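Local atomic coordinates of serine Proteinase Inhibitor (SERPIN), Chain B (PDB entry 1MTP), a protein that probably inhibits serine proteinases as a member of the serpin family, this chain being the C-terminal piece that lies against the rest of the inhibitor. Residues 18-23 with 28-33. Numbering follows the deposited sequence.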
ATOM      1  N   HIS B  18       5.086   3.262  13.358  1.00  9.33           N
ATOM      2  CA  HIS B  18       4.388   3.338  12.085  1.00  9.27           C
ATOM      3  C   HIS B  18       5.324   3.940  11.050  1.00  9.13           C
ATOM      4  O   HIS B  18       6.170   4.778  11.368  1.00  9.52           O
ATOM      5  CB  HIS B  18       3.121   4.180  12.233  1.00 10.73           C
ATOM      6  CG  HIS B  18       2.219   3.702  13.326  1.00 12.66           C
ATOM      7  ND1 HIS B  18       2.360   4.104  14.638  1.00 15.98           N
ATOM      8  CD2 HIS B  18       1.209   2.802  13.316  1.00 11.80           C
ATOM      9  CE1 HIS B  18       1.476   3.470  15.388  1.00 14.10           C
ATOM     10  NE2 HIS B  18       0.765   2.673  14.609  1.00 14.80           N
ATOM     11  N   ILE B  19       5.180   3.497   9.810  1.00  8.01           N
ATOM     12  CA  ILE B  19       6.038   3.977   8.747  1.00  8.66           C
ATOM     13  C   ILE B  19       5.208   4.345   7.526  1.00  7.95           C
ATOM     14  O   ILE B  19       4.271   3.636   7.155  1.00  8.28           O
ATOM     15  CB  ILE B  19       7.104   2.900   8.403  1.00  8.66           C
ATOM     16  CG1 ILE B  19       8.086   3.433   7.360  1.00 11.09           C
ATOM     17  CG2 ILE B  19       6.429   1.628   7.924  1.00 11.20           C
ATOM     18  CD1 ILE B  19       9.319   2.554   7.201  1.00 12.59           C
ATOM     19  N   VAL B  20       5.552   5.476   6.918  1.00  8.19           N
ATOM     20  CA  VAL B  20       4.843   5.973   5.750  1.00  8.93           C
ATOM     21  C   VAL B  20       5.828   6.239   4.617  1.00  8.41           C
ATOM     22  O   VAL B  20       6.649   7.147   4.715  1.00  9.40           O
ATOM     23  CB  VAL B  20       4.116   7.304   6.069  1.00  9.02           C
ATOM     24  CG1 VAL B  20       3.255   7.729   4.887  1.00  9.43           C
ATOM     25  CG2 VAL B  20       3.274   7.157   7.328  1.00  9.84           C
ATOM     26  N   VAL B  21       5.763   5.436   3.558  1.00  7.86           N
ATOM     27  CA  VAL B  21       6.638   5.640   2.405  1.00  8.73           C
ATOM     28  C   VAL B  21       5.776   6.419   1.424  1.00  7.19           C
ATOM     29  O   VAL B  21       4.748   5.923   0.961  1.00  8.12           O
ATOM     30  CB  VAL B  21       7.076   4.299   1.773  1.00  8.51           C
ATOM     31  CG1 VAL B  21       7.997   4.558   0.588  1.00  9.87           C
ATOM     32  CG2 VAL B  21       7.785   3.442   2.812  1.00  8.92           C
ATOM     33  N   ARG B  22       6.191   7.641   1.108  1.00  7.69           N
ATOM     34  CA  ARG B  22       5.397   8.494   0.242  1.00  6.42           C
ATOM     35  C   ARG B  22       6.151   9.213  -0.863  1.00  8.39           C
ATOM     36  O   ARG B  22       7.364   9.411  -0.790  1.00  9.08           O
ATOM     37  CB  ARG B  22       4.665   9.531   1.107  1.00  7.94           C
ATOM     38  CG  ARG B  22       5.592  10.364   2.005  1.00  8.38           C
ATOM     39  CD  ARG B  22       4.803  11.390   2.816  1.00  8.40           C
ATOM     40  NE  ARG B  22       5.616  12.043   3.844  1.00  9.55           N
ATOM     41  CZ  ARG B  22       6.480  13.031   3.622  1.00  9.17           C
ATOM     42  NH1 ARG B  22       6.659  13.506   2.397  1.00 10.28           N
ATOM     43  NH2 ARG B  22       7.169  13.543   4.635  1.00 10.64           N
ATOM     44  N   ARG B  23       5.404   9.603  -1.891  1.00  7.55           N
ATOM     45  CA  ARG B  23       5.956  10.341  -3.017  1.00  7.36           C
ATOM     46  C   ARG B  23       4.849  11.108  -3.720  1.00  8.27           C
ATOM     47  O   ARG B  23       3.801  10.544  -4.042  1.00  8.43           O
ATOM     48  CB  ARG B  23       6.631   9.401  -4.025  1.00  7.20           C
ATOM     49  CG  ARG B  23       7.225  10.128  -5.243  1.00  6.65           C
ATOM     50  CD  ARG B  23       8.117   9.193  -6.055  1.00  7.01           C
ATOM     51  NE  ARG B  23       8.840   9.860  -7.140  1.00  8.33           N
ATOM     52  CZ  ARG B  23       8.405   9.955  -8.392  1.00  7.90           C
ATOM     53  NH1 ARG B  23       7.233   9.432  -8.739  1.00  9.31           N
ATOM     54  NH2 ARG B  23       9.154  10.551  -9.311  1.00  8.34           N
ATOM     55  N   LEU B  28       2.741   5.155  -0.759  1.00  7.90           N
ATOM     56  CA  LEU B  28       3.111   3.933  -1.461  1.00  7.77           C
ATOM     57  C   LEU B  28       3.044   2.722  -0.535  1.00  7.98           C
ATOM     58  O   LEU B  28       2.600   1.652  -0.938  1.00  8.10           O
ATOM     59  CB  LEU B  28       4.518   4.081  -2.038  1.00  8.15           C
ATOM     60  CG  LEU B  28       4.706   5.315  -2.923  1.00  9.02           C
ATOM     61  CD1 LEU B  28       6.156   5.402  -3.367  1.00  8.40           C
ATOM     62  CD2 LEU B  28       3.775   5.239  -4.132  1.00  9.68           C
ATOM     63  N   PHE B  29       3.497   2.901   0.703  1.00  7.93           N
ATOM     64  CA  PHE B  29       3.471   1.835   1.699  1.00  8.32           C
ATOM     65  C   PHE B  29       3.127   2.421   3.053  1.00  7.93           C
ATOM     66  O   PHE B  29       3.649   3.468   3.442  1.00  8.82           O
ATOM     67  CB  PHE B  29       4.829   1.123   1.759  1.00  8.38           C
ATOM     68  CG  PHE B  29       5.173   0.402   0.494  1.00  9.32           C
ATOM     69  CD1 PHE B  29       4.595  -0.831   0.204  1.00 10.24           C
ATOM     70  CD2 PHE B  29       6.003   0.992  -0.451  1.00 10.44           C
ATOM     71  CE1 PHE B  29       4.834  -1.461  -1.012  1.00 10.14           C
ATOM     72  CE2 PHE B  29       6.248   0.369  -1.671  1.00  9.73           C
ATOM     73  CZ  PHE B  29       5.658  -0.861  -1.951  1.00  9.98           C
ATOM     74  N   LEU B  30       2.231   1.744   3.763  1.00  6.97           N
ATOM     75  CA  LEU B  30       1.805   2.184   5.079  1.00  8.66           C
ATOM     76  C   LEU B  30       1.910   0.984   5.995  1.00  8.37           C
ATOM     77  O   LEU B  30       1.291  -0.055   5.752  1.00  7.89           O
ATOM     78  CB  LEU B  30       0.359   2.687   5.032  1.00  8.00           C
ATOM     79  CG  LEU B  30      -0.201   3.281   6.331  1.00  8.07           C
ATOM     80  CD1 LEU B  30       0.651   4.454   6.786  1.00 10.17           C
ATOM     81  CD2 LEU B  30      -1.632   3.733   6.100  1.00  9.08           C
ATOM     82  N   GLY B  31       2.712   1.111   7.041  1.00  7.90           N
ATOM     83  CA  GLY B  31       2.854  -0.007   7.939  1.00  9.17           C
ATOM     84  C   GLY B  31       2.893   0.347   9.403  1.00  9.15           C
ATOM     85  O   GLY B  31       3.197   1.475   9.797  1.00  9.11           O
ATOM     86  N   SER B  32       2.531  -0.647  10.204  1.00  8.84           N
ATOM     87  CA  SER B  32       2.566  -0.567  11.652  1.00  9.57           C
ATOM     88  C   SER B  32       3.419  -1.794  11.947  1.00  9.38           C
ATOM     89  O   SER B  32       3.005  -2.926  11.685  1.00  9.95           O
ATOM     90  CB  SER B  32       1.165  -0.710  12.247  1.00 10.39           C
ATOM     91  OG  SER B  32       0.388   0.446  11.973  1.00 12.61           O
ATOM     92  N   ILE B  33       4.622  -1.557  12.458  1.00  9.34           N
ATOM     93  CA  ILE B  33       5.577  -2.624  12.727  1.00  9.89           C
ATOM     94  C   ILE B  33       5.671  -2.926  14.216  1.00 10.07           C
ATOM     95  O   ILE B  33       5.919  -2.028  15.022  1.00 10.67           O
ATOM     96  CB  ILE B  33       6.966  -2.225  12.182  1.00 11.15           C
ATOM     97  CG1 ILE B  33       6.826  -1.694  10.747  1.00 11.82           C
ATOM     98  CG2 ILE B  33       7.910  -3.414  12.229  1.00 12.03           C
ATOM     99  CD1 ILE B  33       6.194  -2.673   9.767  1.00 13.32           C
TER
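Val21 O takes two backbone N-H groups at once: Leu28 N at 2.8 Å, through a bent bond of 133°, and Phe29 N at 3.3 Å, longer but straighter and set on a lone pair. Two residues facing one make this a classic beta bulge, sitting near the turn of an antiparallel hairpin. Beyond it the ladder is regular. Val21 N reaches Phe29 O, and Ile19 and Gly31 trade a pair of bonds, Ile19 N to Gly31 O at 2.8 Å and Gly31 N to Ile19 O at 3.0 Å. On one face Val21 and Phe29 point the same way, CB to CB 3.9 Å, with the valine at the edge of the phenyl ring. The other face carries His18, Val20, Leu30 and Ser32. A polar side chain of the neighbouring chain bonds Ser32 OG, and a strand of that chain continues the sheet. With CG beside its backbone N (chi1 -54°), His18 brings its imidazole over to Ser32; an alanine here would probably leave a gap beside Ser32 CB. Gly31 pairs with Ile19 where a beta carbon would be tight against Ile19 CG2. On the His18 face, Leu30 lies alongside Val20, with CG anti to its backbone N (chi1 -176°), which sets CD1 3.8 Å from Val20 CG2.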